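Local coordinates for protein putative conjugative transposon recombinase (Clostridium difficile, PDB 3G13) that probably binds DNA and carries out strand exchange as a serine-type recombinase of a conjugative transposon, this chain being its N-terminal resolvase-type domain, at residues Q30-M35 against Y109-K114; L6-Y11 against D34-N39. All blocks are in the same frame, centred on the assembly; numbering follows the deposited sequence.

Interaction 1. Residues Q30-M35 against Y109-K114; sequences QYYTDM and YFEDEK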
ATOM      1  N   GLN A  30     -21.298 -22.321   5.386  1.00 15.33           N
ATOM      2  CA  GLN A  30     -21.311 -23.484   4.482  1.00 17.05           C
ATOM      3  C   GLN A  30     -20.179 -23.433   3.444  1.00 16.64           C
ATOM      4  O   GLN A  30     -19.566 -24.445   3.168  1.00 16.60           O
ATOM      5  CB  GLN A  30     -22.653 -23.635   3.744  1.00 16.97           C
ATOM      6  CG  GLN A  30     -23.859 -23.821   4.655  1.00 21.18           C
ATOM      7  CD  GLN A  30     -25.081 -24.213   3.853  1.00 26.55           C
ATOM      8  OE1 GLN A  30     -24.960 -24.818   2.785  1.00 31.83           O
ATOM      9  NE2 GLN A  30     -26.251 -23.874   4.352  1.00 26.59           N
ATOM     10  N   TYR A  31     -19.927 -22.252   2.873  1.00 17.18           N
ATOM     11  CA  TYR A  31     -18.886 -22.114   1.869  1.00 16.49           C
ATOM     12  C   TYR A  31     -17.535 -22.586   2.426  1.00 15.77           C
ATOM     13  O   TYR A  31     -16.890 -23.458   1.829  1.00 15.71           O
ATOM     14  CB  TYR A  31     -18.762 -20.666   1.348  1.00 17.84           C
ATOM     15  CG  TYR A  31     -17.538 -20.534   0.479  1.00 17.18           C
ATOM     16  CD1 TYR A  31     -17.537 -21.032  -0.820  1.00 19.72           C
ATOM     17  CD2 TYR A  31     -16.361 -19.970   0.975  1.00 18.83           C
ATOM     18  CE1 TYR A  31     -16.372 -20.966  -1.612  1.00 21.48           C
ATOM     19  CE2 TYR A  31     -15.218 -19.891   0.195  1.00 18.45           C
ATOM     20  CZ  TYR A  31     -15.231 -20.375  -1.088  1.00 19.66           C
ATOM     21  OH  TYR A  31     -14.092 -20.298  -1.871  1.00 21.58           O
ATOM     22  N   TYR A  32     -17.109 -22.011   3.552  1.00 15.44           N
ATOM     23  CA  TYR A  32     -15.796 -22.352   4.124  1.00 15.06           C
ATOM     24  C   TYR A  32     -15.706 -23.765   4.649  1.00 15.32           C
ATOM     25  O   TYR A  32     -14.674 -24.384   4.527  1.00 14.78           O
ATOM     26  CB  TYR A  32     -15.386 -21.363   5.211  1.00 14.66           C
ATOM     27  CG  TYR A  32     -14.973 -20.026   4.638  1.00 16.23           C
ATOM     28  CD1 TYR A  32     -13.787 -19.902   3.896  1.00 15.10           C
ATOM     29  CD2 TYR A  32     -15.772 -18.882   4.839  1.00 15.68           C
ATOM     30  CE1 TYR A  32     -13.401 -18.641   3.368  1.00 17.27           C
ATOM     31  CE2 TYR A  32     -15.403 -17.640   4.333  1.00 17.38           C
ATOM     32  CZ  TYR A  32     -14.215 -17.516   3.596  1.00 18.45           C
ATOM     33  OH  TYR A  32     -13.869 -16.269   3.102  1.00 17.95           O
ATOM     34  N   THR A  33     -16.800 -24.290   5.206  1.00 14.95           N
ATOM     35  CA  THR A  33     -16.774 -25.656   5.725  1.00 14.81           C
ATOM     36  C   THR A  33     -16.531 -26.638   4.575  1.00 14.57           C
ATOM     37  O   THR A  33     -15.695 -27.505   4.683  1.00 12.21           O
ATOM     38  CB  THR A  33     -18.079 -26.028   6.498  1.00 15.56           C
ATOM     39  OG1 THR A  33     -18.258 -25.083   7.556  1.00 17.19           O
ATOM     40  CG2 THR A  33     -17.968 -27.414   7.101  1.00 16.04           C
ATOM     41  N   ASP A  34     -17.269 -26.459   3.498  1.00 14.71           N
ATOM     42  CA  ASP A  34     -17.146 -27.283   2.320  1.00 17.14           C
ATOM     43  C   ASP A  34     -15.779 -27.071   1.636  1.00 16.72           C
ATOM     44  O   ASP A  34     -15.118 -28.040   1.268  1.00 17.64           O
ATOM     45  CB  ASP A  34     -18.294 -26.953   1.377  1.00 17.79           C
ATOM     46  CG  ASP A  34     -18.151 -27.603   0.008  1.00 21.20           C
ATOM     47  OD1 ASP A  34     -18.420 -28.836  -0.122  1.00 21.49           O
ATOM     48  OD2 ASP A  34     -17.785 -26.860  -0.924  1.00 25.42           O
HETATM   49  N   MSE A  35     -15.365 -25.816   1.478  1.00 16.37           N
HETATM   50  CA  MSE A  35     -14.094 -25.534   0.803  1.00 16.50           C
HETATM   51  C   MSE A  35     -12.924 -26.152   1.572  1.00 16.36           C
HETATM   52  O   MSE A  35     -12.051 -26.786   0.980  1.00 17.04           O
HETATM   53  CB  MSE A  35     -13.887 -24.032   0.575  1.00 15.96           C
HETATM   54  CG  MSE A  35     -12.709 -23.708  -0.347  1.00 16.75           C
HETATM   55 SE   MSE A  35     -11.021 -23.499   0.731  1.00 27.14          SE
HETATM   56  CE  MSE A  35     -11.538 -21.732   1.483  1.00 13.44           C
ATOM     57  N   TYR A 109      -4.499 -16.118   4.127  1.00 12.22           N
ATOM     58  CA  TYR A 109      -4.735 -16.180   2.701  1.00 12.38           C
ATOM     59  C   TYR A 109      -5.887 -15.235   2.342  1.00 13.13           C
ATOM     60  O   TYR A 109      -7.040 -15.508   2.682  1.00 11.78           O
ATOM     61  CB  TYR A 109      -4.997 -17.626   2.166  1.00 12.02           C
ATOM     62  CG  TYR A 109      -4.916 -17.614   0.643  1.00 11.26           C
ATOM     63  CD1 TYR A 109      -3.712 -17.862   0.006  1.00 10.99           C
ATOM     64  CD2 TYR A 109      -6.023 -17.300  -0.143  1.00  8.44           C
ATOM     65  CE1 TYR A 109      -3.596 -17.791  -1.359  1.00 11.84           C
ATOM     66  CE2 TYR A 109      -5.921 -17.210  -1.539  1.00 11.08           C
ATOM     67  CZ  TYR A 109      -4.704 -17.463  -2.131  1.00 14.77           C
ATOM     68  OH  TYR A 109      -4.562 -17.394  -3.495  1.00 14.61           O
ATOM     69  N   PHE A 110      -5.539 -14.142   1.645  1.00 11.86           N
ATOM     70  CA  PHE A 110      -6.472 -13.159   1.133  1.00 13.43           C
ATOM     71  C   PHE A 110      -6.997 -13.674  -0.197  1.00 13.06           C
ATOM     72  O   PHE A 110      -6.265 -13.727  -1.177  1.00 12.59           O
ATOM     73  CB  PHE A 110      -5.746 -11.799   0.951  1.00 11.98           C
ATOM     74  CG  PHE A 110      -5.347 -11.163   2.244  1.00 13.85           C
ATOM     75  CD1 PHE A 110      -6.322 -10.754   3.176  1.00 12.16           C
ATOM     76  CD2 PHE A 110      -4.002 -10.982   2.560  1.00 13.28           C
ATOM     77  CE1 PHE A 110      -5.944 -10.168   4.384  1.00  9.67           C
ATOM     78  CE2 PHE A 110      -3.634 -10.382   3.748  1.00 10.88           C
ATOM     79  CZ  PHE A 110      -4.587  -9.965   4.658  1.00 12.82           C
ATOM     80  N   GLU A 111      -8.261 -14.088  -0.218  1.00 13.92           N
ATOM     81  CA  GLU A 111      -8.804 -14.793  -1.363  1.00 14.09           C
ATOM     82  C   GLU A 111      -8.917 -13.903  -2.612  1.00 14.50           C
ATOM     83  O   GLU A 111      -8.525 -14.328  -3.707  1.00 15.93           O
ATOM     84  CB  GLU A 111     -10.162 -15.458  -1.033  1.00 13.92           C
ATOM     85  CG  GLU A 111     -10.125 -16.354   0.226  1.00 15.61           C
ATOM     86  CD  GLU A 111     -11.489 -16.478   0.875  1.00 13.21           C
ATOM     87  OE1 GLU A 111     -11.591 -16.335   2.102  1.00 14.71           O
ATOM     88  OE2 GLU A 111     -12.462 -16.716   0.150  1.00 18.33           O
ATOM     89  N   ASP A 112      -9.453 -12.696  -2.469  1.00 15.25           N
ATOM     90  CA  ASP A 112      -9.671 -11.813  -3.654  1.00 16.14           C
ATOM     91  C   ASP A 112      -8.335 -11.385  -4.299  1.00 15.46           C
ATOM     92  O   ASP A 112      -8.166 -11.439  -5.525  1.00 13.97           O
ATOM     93  CB  ASP A 112     -10.456 -10.543  -3.258  1.00 16.18           C
ATOM     94  CG  ASP A 112     -11.983 -10.800  -3.055  1.00 21.26           C
ATOM     95  OD1 ASP A 112     -12.487 -11.924  -3.330  1.00 21.82           O
ATOM     96  OD2 ASP A 112     -12.651  -9.857  -2.587  1.00 20.25           O
ATOM     97  N   GLU A 113      -7.402 -10.989  -3.435  1.00 15.29           N
ATOM     98  CA  GLU A 113      -6.071 -10.514  -3.831  1.00 14.77           C
ATOM     99  C   GLU A 113      -5.141 -11.665  -4.239  1.00 14.14           C
ATOM    100  O   GLU A 113      -4.182 -11.437  -4.946  1.00 13.77           O
ATOM    101  CB  GLU A 113      -5.428  -9.749  -2.676  1.00 14.13           C
ATOM    102  CG  GLU A 113      -6.118  -8.447  -2.296  1.00 15.26           C
ATOM    103  CD  GLU A 113      -7.270  -8.651  -1.314  1.00 15.51           C
ATOM    104  OE1 GLU A 113      -7.643  -9.829  -1.051  1.00 17.25           O
ATOM    105  OE2 GLU A 113      -7.791  -7.635  -0.800  1.00 15.54           O
ATOM    106  N   LYS A 114      -5.474 -12.892  -3.804  1.00 14.12           N
ATOM    107  CA  LYS A 114      -4.690 -14.128  -4.016  1.00 12.95           C
ATOM    108  C   LYS A 114      -3.270 -14.052  -3.416  1.00 12.81           C
ATOM    109  O   LYS A 114      -2.269 -14.230  -4.116  1.00 11.48           O
ATOM    110  CB  LYS A 114      -4.689 -14.550  -5.494  1.00 14.36           C
ATOM    111  CG  LYS A 114      -6.081 -14.946  -5.975  1.00 16.61           C
ATOM    112  CD  LYS A 114      -6.163 -15.200  -7.464  1.00 21.25           C
ATOM    113  CE  LYS A 114      -7.616 -15.486  -7.866  1.00 26.16           C
ATOM    114  NZ  LYS A 114      -7.747 -15.772  -9.346  1.00 31.93           N
TER
HETATM  115  O   HOH W   1     -13.028 -17.916  -2.251  1.00 25.46           O
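Tyr32 and Glu111 meet through one hydrogen bond in the N-terminal domain of a resolvase-type recombinase, an alpha/beta fold with a central, mostly parallel sheet. Tyr32 OH donates to Glu111 OE1 at 2.5 Å, a very short bond. Glu111 OE1 lies at the edge of the Tyr32 ring, near its plane, and is also 3.2 Å from Tyr32 CE1. The two side chains approach from opposite directions. Ring and carboxylate stand almost perpendicular, 89° between their planes.

The other carboxylate oxygen is reached through water. A water donates to Glu111 OE2 at 2.7 Å and sits 2.6 Å from Tyr31 OH. The carboxylate is thus gripped directly on one oxygen and through solvent on the other. Tyr31 and Tyr32 are consecutive residues of helix 25-37. They diverge at the first torsion: Tyr31 CG lies opposite its backbone N (chi1 171°), while Tyr32 CG turns back beside its own (chi1 -73°). Tyr31 CD2 still stands 3.8 Å above the centre of the Tyr32 ring and covers one face.

Further out, Tyr32 is buried on the sheet, packed on Ala10, Cys12, Ile47 and Phe80. Glu111 follows strand 107-110, and backbone bonds of Glu111 with Thr81 and of Asp112 with Lys82 fix this turn beside strand 78-81. The Glu111 chain runs extended beyond CG toward the helix. On the Tyr31 ring, Met35, a selenomethionine, lays its CB 4.2 Å above one face, offset toward the rim.

Interaction 2. Residues L6-Y11 against D34-N39; sequences LRVAAY and DMIKKN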
ATOM      1  N   LEU A   6      -2.796 -29.515   8.610  1.00 19.27           N
ATOM      2  CA  LEU A   6      -2.770 -28.076   8.707  1.00 16.84           C
ATOM      3  C   LEU A   6      -4.098 -27.606   9.288  1.00 16.04           C
ATOM      4  O   LEU A   6      -5.154 -27.985   8.796  1.00 15.06           O
ATOM      5  CB  LEU A   6      -2.499 -27.450   7.332  1.00 15.74           C
ATOM      6  CG  LEU A   6      -2.290 -25.928   7.295  1.00 14.13           C
ATOM      7  CD1 LEU A   6      -0.854 -25.548   7.706  1.00 13.92           C
ATOM      8  CD2 LEU A   6      -2.621 -25.333   5.885  1.00 14.17           C
ATOM      9  N   ARG A   7      -4.032 -26.767  10.335  1.00 16.04           N
ATOM     10  CA  ARG A   7      -5.230 -26.250  11.012  1.00 15.79           C
ATOM     11  C   ARG A   7      -5.676 -24.955  10.332  1.00 14.77           C
ATOM     12  O   ARG A   7      -4.973 -23.935  10.337  1.00 13.84           O
ATOM     13  CB  ARG A   7      -5.006 -26.069  12.529  1.00 16.14           C
ATOM     14  CG  ARG A   7      -4.772 -27.433  13.297  1.00 18.98           C
ATOM     15  CD  ARG A   7      -4.985 -27.310  14.816  1.00 27.70           C
ATOM     16  NE  ARG A   7      -6.368 -26.926  15.187  1.00 32.47           N
ATOM     17  CZ  ARG A   7      -7.417 -27.752  15.296  1.00 32.45           C
ATOM     18  NH1 ARG A   7      -7.316 -29.059  15.091  1.00 32.55           N
ATOM     19  NH2 ARG A   7      -8.593 -27.255  15.627  1.00 35.56           N
ATOM     20  N   VAL A   8      -6.836 -25.028   9.707  1.00 14.42           N
ATOM     21  CA  VAL A   8      -7.297 -23.944   8.848  1.00 15.43           C
ATOM     22  C   VAL A   8      -8.516 -23.264   9.445  1.00 16.03           C
ATOM     23  O   VAL A   8      -9.501 -23.918   9.779  1.00 16.36           O
ATOM     24  CB  VAL A   8      -7.564 -24.433   7.403  1.00 15.21           C
ATOM     25  CG1 VAL A   8      -7.958 -23.256   6.482  1.00 11.89           C
ATOM     26  CG2 VAL A   8      -6.306 -25.152   6.849  1.00 15.18           C
ATOM     27  N   ALA A   9      -8.451 -21.948   9.577  1.00 16.65           N
ATOM     28  CA  ALA A   9      -9.634 -21.164   9.974  1.00 16.63           C
ATOM     29  C   ALA A   9     -10.130 -20.264   8.833  1.00 17.56           C
ATOM     30  O   ALA A   9      -9.431 -20.086   7.811  1.00 17.00           O
ATOM     31  CB  ALA A   9      -9.282 -20.305  11.203  1.00 16.93           C
ATOM     32  N   ALA A  10     -11.316 -19.669   9.012  1.00 16.42           N
ATOM     33  CA  ALA A  10     -11.796 -18.605   8.113  1.00 17.06           C
ATOM     34  C   ALA A  10     -12.253 -17.458   8.957  1.00 17.78           C
ATOM     35  O   ALA A  10     -12.862 -17.677  10.002  1.00 17.18           O
ATOM     36  CB  ALA A  10     -12.946 -19.084   7.213  1.00 16.85           C
ATOM     37  N   TYR A  11     -11.932 -16.244   8.506  1.00 18.11           N
ATOM     38  CA  TYR A  11     -12.511 -15.033   9.085  1.00 18.96           C
ATOM     39  C   TYR A  11     -13.515 -14.345   8.166  1.00 18.94           C
ATOM     40  O   TYR A  11     -13.197 -14.019   7.019  1.00 19.53           O
ATOM     41  CB  TYR A  11     -11.439 -14.038   9.561  1.00 18.62           C
ATOM     42  CG  TYR A  11     -12.142 -12.877  10.228  1.00 20.43           C
ATOM     43  CD1 TYR A  11     -12.666 -13.015  11.525  1.00 18.59           C
ATOM     44  CD2 TYR A  11     -12.386 -11.685   9.530  1.00 17.73           C
ATOM     45  CE1 TYR A  11     -13.374 -12.006  12.123  1.00 19.12           C
ATOM     46  CE2 TYR A  11     -13.082 -10.642  10.140  1.00 19.37           C
ATOM     47  CZ  TYR A  11     -13.580 -10.826  11.451  1.00 20.19           C
ATOM     48  OH  TYR A  11     -14.274  -9.830  12.087  1.00 20.95           O
ATOM     49  N   ASP A  34     -17.269 -26.459   3.498  1.00 14.71           N
ATOM     50  CA  ASP A  34     -17.146 -27.283   2.320  1.00 17.14           C
ATOM     51  C   ASP A  34     -15.779 -27.071   1.636  1.00 16.72           C
ATOM     52  O   ASP A  34     -15.118 -28.040   1.268  1.00 17.64           O
ATOM     53  CB  ASP A  34     -18.294 -26.953   1.377  1.00 17.79           C
ATOM     54  CG  ASP A  34     -18.151 -27.603   0.008  1.00 21.20           C
ATOM     55  OD1 ASP A  34     -18.420 -28.836  -0.122  1.00 21.49           O
ATOM     56  OD2 ASP A  34     -17.785 -26.860  -0.924  1.00 25.42           O
HETATM   57  N   MSE A  35     -15.365 -25.816   1.478  1.00 16.37           N
HETATM   58  CA  MSE A  35     -14.094 -25.534   0.803  1.00 16.50           C
HETATM   59  C   MSE A  35     -12.924 -26.152   1.572  1.00 16.36           C
HETATM   60  O   MSE A  35     -12.051 -26.786   0.980  1.00 17.04           O
HETATM   61  CB  MSE A  35     -13.887 -24.032   0.575  1.00 15.96           C
HETATM   62  CG  MSE A  35     -12.709 -23.708  -0.347  1.00 16.75           C
HETATM   63 SE   MSE A  35     -11.021 -23.499   0.731  1.00 27.14          SE
HETATM   64  CE  MSE A  35     -11.538 -21.732   1.483  1.00 13.44           C
ATOM     65  N   ILE A  36     -12.894 -25.986   2.887  1.00 15.97           N
ATOM     66  CA  ILE A  36     -11.757 -26.514   3.651  1.00 15.99           C
ATOM     67  C   ILE A  36     -11.745 -28.073   3.656  1.00 17.26           C
ATOM     68  O   ILE A  36     -10.668 -28.701   3.653  1.00 16.27           O
ATOM     69  CB  ILE A  36     -11.702 -25.896   5.057  1.00 15.23           C
ATOM     70  CG1 ILE A  36     -11.316 -24.402   4.947  1.00 15.63           C
ATOM     71  CG2 ILE A  36     -10.800 -26.683   6.027  1.00 14.45           C
ATOM     72  CD1 ILE A  36     -11.712 -23.597   6.165  1.00 16.79           C
ATOM     73  N   LYS A  37     -12.935 -28.666   3.652  1.00 18.26           N
ATOM     74  CA  LYS A  37     -13.104 -30.135   3.525  1.00 19.99           C
ATOM     75  C   LYS A  37     -12.650 -30.719   2.202  1.00 20.26           C
ATOM     76  O   LYS A  37     -12.410 -31.915   2.129  1.00 21.97           O
ATOM     77  CB  LYS A  37     -14.558 -30.559   3.760  1.00 20.84           C
ATOM     78  CG  LYS A  37     -14.789 -31.242   5.080  1.00 24.83           C
ATOM     79  CD  LYS A  37     -14.828 -30.202   6.195  1.00 30.17           C
ATOM     80  CE  LYS A  37     -15.963 -30.518   7.151  1.00 30.22           C
ATOM     81  NZ  LYS A  37     -15.562 -30.173   8.546  1.00 33.84           N
ATOM     82  N   LYS A  38     -12.489 -29.890   1.172  1.00 20.91           N
ATOM     83  CA  LYS A  38     -11.910 -30.321  -0.116  1.00 21.37           C
ATOM     84  C   LYS A  38     -10.491 -30.899  -0.014  1.00 20.97           C
ATOM     85  O   LYS A  38     -10.082 -31.701  -0.876  1.00 22.09           O
ATOM     86  CB  LYS A  38     -11.911 -29.176  -1.167  1.00 21.91           C
ATOM     87  CG  LYS A  38     -13.299 -28.796  -1.642  1.00 25.44           C
ATOM     88  CD  LYS A  38     -13.308 -27.595  -2.593  1.00 30.50           C
ATOM     89  CE  LYS A  38     -14.669 -27.528  -3.308  1.00 35.75           C
ATOM     90  NZ  LYS A  38     -14.660 -26.565  -4.449  1.00 38.42           N
ATOM     91  N   ASN A  39      -9.748 -30.480   1.009  1.00 18.96           N
ATOM     92  CA  ASN A  39      -8.359 -30.848   1.157  1.00 17.94           C
ATOM     93  C   ASN A  39      -8.157 -31.700   2.385  1.00 17.36           C
ATOM     94  O   ASN A  39      -8.269 -31.222   3.503  1.00 17.26           O
ATOM     95  CB  ASN A  39      -7.507 -29.568   1.292  1.00 16.74           C
ATOM     96  CG  ASN A  39      -6.026 -29.835   1.181  1.00 15.59           C
ATOM     97  OD1 ASN A  39      -5.531 -30.904   1.551  1.00 12.77           O
ATOM     98  ND2 ASN A  39      -5.292 -28.850   0.655  1.00 14.91           N
TER
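Val8 and Ile36 pack against each other where helix 25-37 lies on strand 6-14, within a beta-alpha-beta unit completed by strand 42-51. The contact is apolar, with no hydrogen bond between the segments. Val8 CG1 meets Ile36 CD1 at 3.8 Å and Ile36 CG1 at 3.9 Å. A looser touch joins Val8 CB to Ile36 CG2 at 4.2 Å. The two side chains slide past each other in opposite directions, so Val8 CG1 lies alongside the longer branch of Ile36.

The torsions set this up. In Ile36, CG1 turns beside the backbone N (chi1 -69°), and CD1 carries that branch on in an extended form (chi2 159°). It extends toward the strand, and Ile36 CD1 ends 4.5 Å from Ala9 O. Val8 directs CG1 opposite its own backbone N (chi1 -176°). The nearest pair of CA atoms also belongs to them, Val8 CA and Ile36 CA being 7.3 Å apart.

Between the two segments, close packing is limited to this buried patch. Ala10 points its small side chain toward the helix, but Ala10 CB is still 4.8 Å from Ile36 CD1. On the outer side of the helix end, Asp34, Lys37 and Lys38 are exposed and do not touch the strand. Ala9 and Arg7 point away from the helix, toward the other side of the sheet.

The apolar layer is continued by neighbours: Val8 also touches Trp42 of strand 42-51 and Phe80 of strand 78-81. Strand 6-14 runs between these two parallel strands, and helix 25-37 packs on the sheet with Ile36 directed onto Val8.

Overall arrangement
From the N terminus, strand 6-14 comes first and helix 25-37 follows. Interaction 2 closes this short excursion, bringing the end of the helix back onto the strand after 22 intervening residues. Interaction 1 starts on the same helix and closes a much longer loop of 73 residues, reaching the turn after strand 107-110. The two loops cross: interaction 1 opens at 30-35 before interaction 2 closes at 34-39, and the segments share Asp34 and Met35. The centres of interactions 1 and 2 lie about 8 Å apart. Tyr32 CG of interaction 1 touches Ala10 CB of interaction 2 at 3.4 Å. Together they tie helix 25-37 to strand 6-14 and to the turn following strand 107-110.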